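Side-chain contact in ORF59 (Human herpesvirus 8, PDB 3HSL), which serves as the accessory subunit of the viral DNA polymerase, raising its processivity in lytic DNA replication, probably by sliding along the template and keeping the polymerase from dissociating: residues Glu29-Lys32 with Ser33-Thr37. Numbering follows the deposited sequence.
Sequences EHIK and SATKT
Ile31 and Thr35 meet one turn apart on helix 18-35, near its C-terminal end, where Glu29-Lys32 runs without a break into Ser33-Thr37. The i to i+4 backbone bond from Thr35 N to Ile31 O measures 3.0 Å, with an N-H...O angle of 140°. A second, weak bond of 3.4 Å runs from Thr35 N to Lys32 O, so the amide is shared between two carbonyls. The turn is not regular throughout: the helix is kinked at Ser33 and Ala34, whose amides make no i to i+4 bond to the turn before.

Thr35 also turns its hydroxyl back on the helix. Its chi1 of 56° sets OG1 between the backbone N and the carbonyl carbon, from where it bonds to Ile31 O at 3.2 Å. This donor stands 51° out of the carbonyl plane, in contrast to the in-plane amide, and the one oxygen thus accepts from both groups of the same residue. The methyl branch reaches the isoleucine chain instead, Thr35 CG2 lying 3.7 Å from Ile31 CD1 as the two side chains cross. Both are buried, and both touch Leu63 of strand 61-67, while Ile31 also meets Leu263 of helix 254-263.

A polar contact is made by Lys32, whose chain is extended beyond CG. Its NZ forms a salt bridge with Glu29 OE1, 2.8 Å away, approaching on the syn side of the carboxylate at an i to i+3 spacing.

Together these contacts describe a C-terminal part of a helix lying against β-strands of a herpesvirus DNA polymerase accessory factor: Ile31 and Thr35 are buried against strand 61-67, Lys32, Ser33 and Lys36 are exposed, and a threonine hydroxyl is bonded to the i-4 carbonyl.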
ATOM      1  N   GLU A  29      12.845  -5.720   2.138  1.00 25.40           N
ATOM      2  CA  GLU A  29      11.656  -6.298   1.493  1.00 25.66           C
ATOM      3  C   GLU A  29      11.173  -7.587   2.168  1.00 24.98           C
ATOM      4  O   GLU A  29       9.989  -7.942   2.102  1.00 25.45           O
ATOM      5  CB  GLU A  29      11.907  -6.569   0.005  1.00 26.21           C
ATOM      6  CG  GLU A  29      12.121  -5.296  -0.784  1.00 30.53           C
ATOM      7  CD  GLU A  29      10.889  -4.384  -0.754  1.00 34.14           C
ATOM      8  OE1 GLU A  29       9.809  -4.856  -1.203  1.00 34.18           O
ATOM      9  OE2 GLU A  29      11.017  -3.207  -0.286  1.00 35.20           O
ATOM     10  N   HIS A  30      12.090  -8.287   2.816  1.00 23.45           N
ATOM     11  CA  HIS A  30      11.740  -9.522   3.461  1.00 21.98           C
ATOM     12  C   HIS A  30      11.031  -9.289   4.796  1.00 21.41           C
ATOM     13  O   HIS A  30      10.187 -10.089   5.193  1.00 21.12           O
ATOM     14  CB  HIS A  30      13.001 -10.358   3.623  1.00 21.76           C
ATOM     15  CG  HIS A  30      12.763 -11.707   4.207  1.00 21.11           C
ATOM     16  ND1 HIS A  30      12.215 -12.743   3.482  1.00 20.54           N
ATOM     17  CD2 HIS A  30      13.001 -12.196   5.445  1.00 21.03           C
ATOM     18  CE1 HIS A  30      12.122 -13.811   4.250  1.00 20.23           C
ATOM     19  NE2 HIS A  30      12.593 -13.507   5.447  1.00 20.45           N
ATOM     20  N   ILE A  31      11.358  -8.198   5.485  1.00 20.54           N
ATOM     21  CA  ILE A  31      10.753  -7.935   6.793  1.00 19.89           C
ATOM     22  C   ILE A  31       9.693  -6.856   6.777  1.00 19.93           C
ATOM     23  O   ILE A  31       9.130  -6.541   7.816  1.00 19.45           O
ATOM     24  CB  ILE A  31      11.816  -7.508   7.845  1.00 19.65           C
ATOM     25  CG1 ILE A  31      12.373  -6.111   7.538  1.00 19.67           C
ATOM     26  CG2 ILE A  31      12.935  -8.567   7.966  1.00 19.70           C
ATOM     27  CD1 ILE A  31      13.312  -5.519   8.641  1.00 19.08           C
ATOM     28  N   LYS A  32       9.423  -6.299   5.599  1.00 20.39           N
ATOM     29  CA  LYS A  32       8.483  -5.179   5.465  1.00 20.59           C
ATOM     30  C   LYS A  32       7.096  -5.251   6.083  1.00 20.89           C
ATOM     31  O   LYS A  32       6.630  -4.249   6.628  1.00 21.19           O
ATOM     32  CB  LYS A  32       8.405  -4.663   4.021  1.00 20.25           C
ATOM     33  CG  LYS A  32       7.744  -5.565   3.052  1.00 20.54           C
ATOM     34  CD  LYS A  32       7.760  -4.977   1.666  1.00 20.46           C
ATOM     35  CE  LYS A  32       7.045  -5.904   0.708  1.00 20.79           C
ATOM     36  NZ  LYS A  32       7.143  -5.378  -0.676  1.00 22.35           N
ATOM     37  N   SER A  33       6.427  -6.395   6.018  1.00 21.75           N
ATOM     38  CA  SER A  33       5.073  -6.457   6.593  1.00 22.70           C
ATOM     39  C   SER A  33       5.184  -6.424   8.113  1.00 22.85           C
ATOM     40  O   SER A  33       4.352  -5.810   8.788  1.00 23.83           O
ATOM     41  CB  SER A  33       4.290  -7.677   6.115  1.00 22.68           C
ATOM     42  OG  SER A  33       4.867  -8.847   6.653  1.00 25.07           O
ATOM     43  N   ALA A  34       6.213  -7.083   8.645  1.00 22.20           N
ATOM     44  CA  ALA A  34       6.456  -7.085  10.085  1.00 21.78           C
ATOM     45  C   ALA A  34       6.836  -5.702  10.608  1.00 21.81           C
ATOM     46  O   ALA A  34       6.516  -5.364  11.737  1.00 22.75           O
ATOM     47  CB  ALA A  34       7.541  -8.071  10.437  1.00 21.88           C
ATOM     48  N   THR A  35       7.515  -4.901   9.799  1.00 21.34           N
ATOM     49  CA  THR A  35       7.936  -3.585  10.242  1.00 21.61           C
ATOM     50  C   THR A  35       7.027  -2.420   9.815  1.00 22.45           C
ATOM     51  O   THR A  35       7.252  -1.268  10.228  1.00 22.30           O
ATOM     52  CB  THR A  35       9.366  -3.277   9.775  1.00 21.22           C
ATOM     53  OG1 THR A  35       9.420  -3.414   8.358  1.00 20.40           O
ATOM     54  CG2 THR A  35      10.385  -4.229  10.415  1.00 20.63           C
ATOM     55  N   LYS A  36       6.007  -2.692   9.006  1.00 22.65           N
ATOM     56  CA  LYS A  36       5.142  -1.611   8.561  1.00 23.41           C
ATOM     57  C   LYS A  36       4.655  -0.763   9.754  1.00 23.57           C
ATOM     58  O   LYS A  36       4.693   0.463   9.709  1.00 23.47           O
ATOM     59  CB  LYS A  36       3.977  -2.157   7.736  1.00 23.86           C
ATOM     60  CG  LYS A  36       3.181  -1.082   7.029  1.00 25.64           C
ATOM     61  CD  LYS A  36       2.049  -1.680   6.234  1.00 28.13           C
ATOM     62  CE  LYS A  36       1.219  -0.601   5.534  1.00 28.97           C
ATOM     63  NZ  LYS A  36       0.092  -1.252   4.793  1.00 30.07           N
ATOM     64  N   THR A  37       4.206  -1.446  10.803  1.00 23.93           N
ATOM     65  CA  THR A  37       3.706  -0.879  12.055  1.00 23.85           C
ATOM     66  C   THR A  37       4.805  -0.632  13.074  1.00 23.19           C
ATOM     67  O   THR A  37       4.530  -0.389  14.257  1.00 22.77           O
ATOM     68  CB  THR A  37       2.802  -1.916  12.704  1.00 24.48           C
ATOM     69  OG1 THR A  37       1.604  -2.006  11.937  1.00 25.86           O
ATOM     70  CG2 THR A  37       2.436  -1.518  14.147  1.00 26.68           C
TER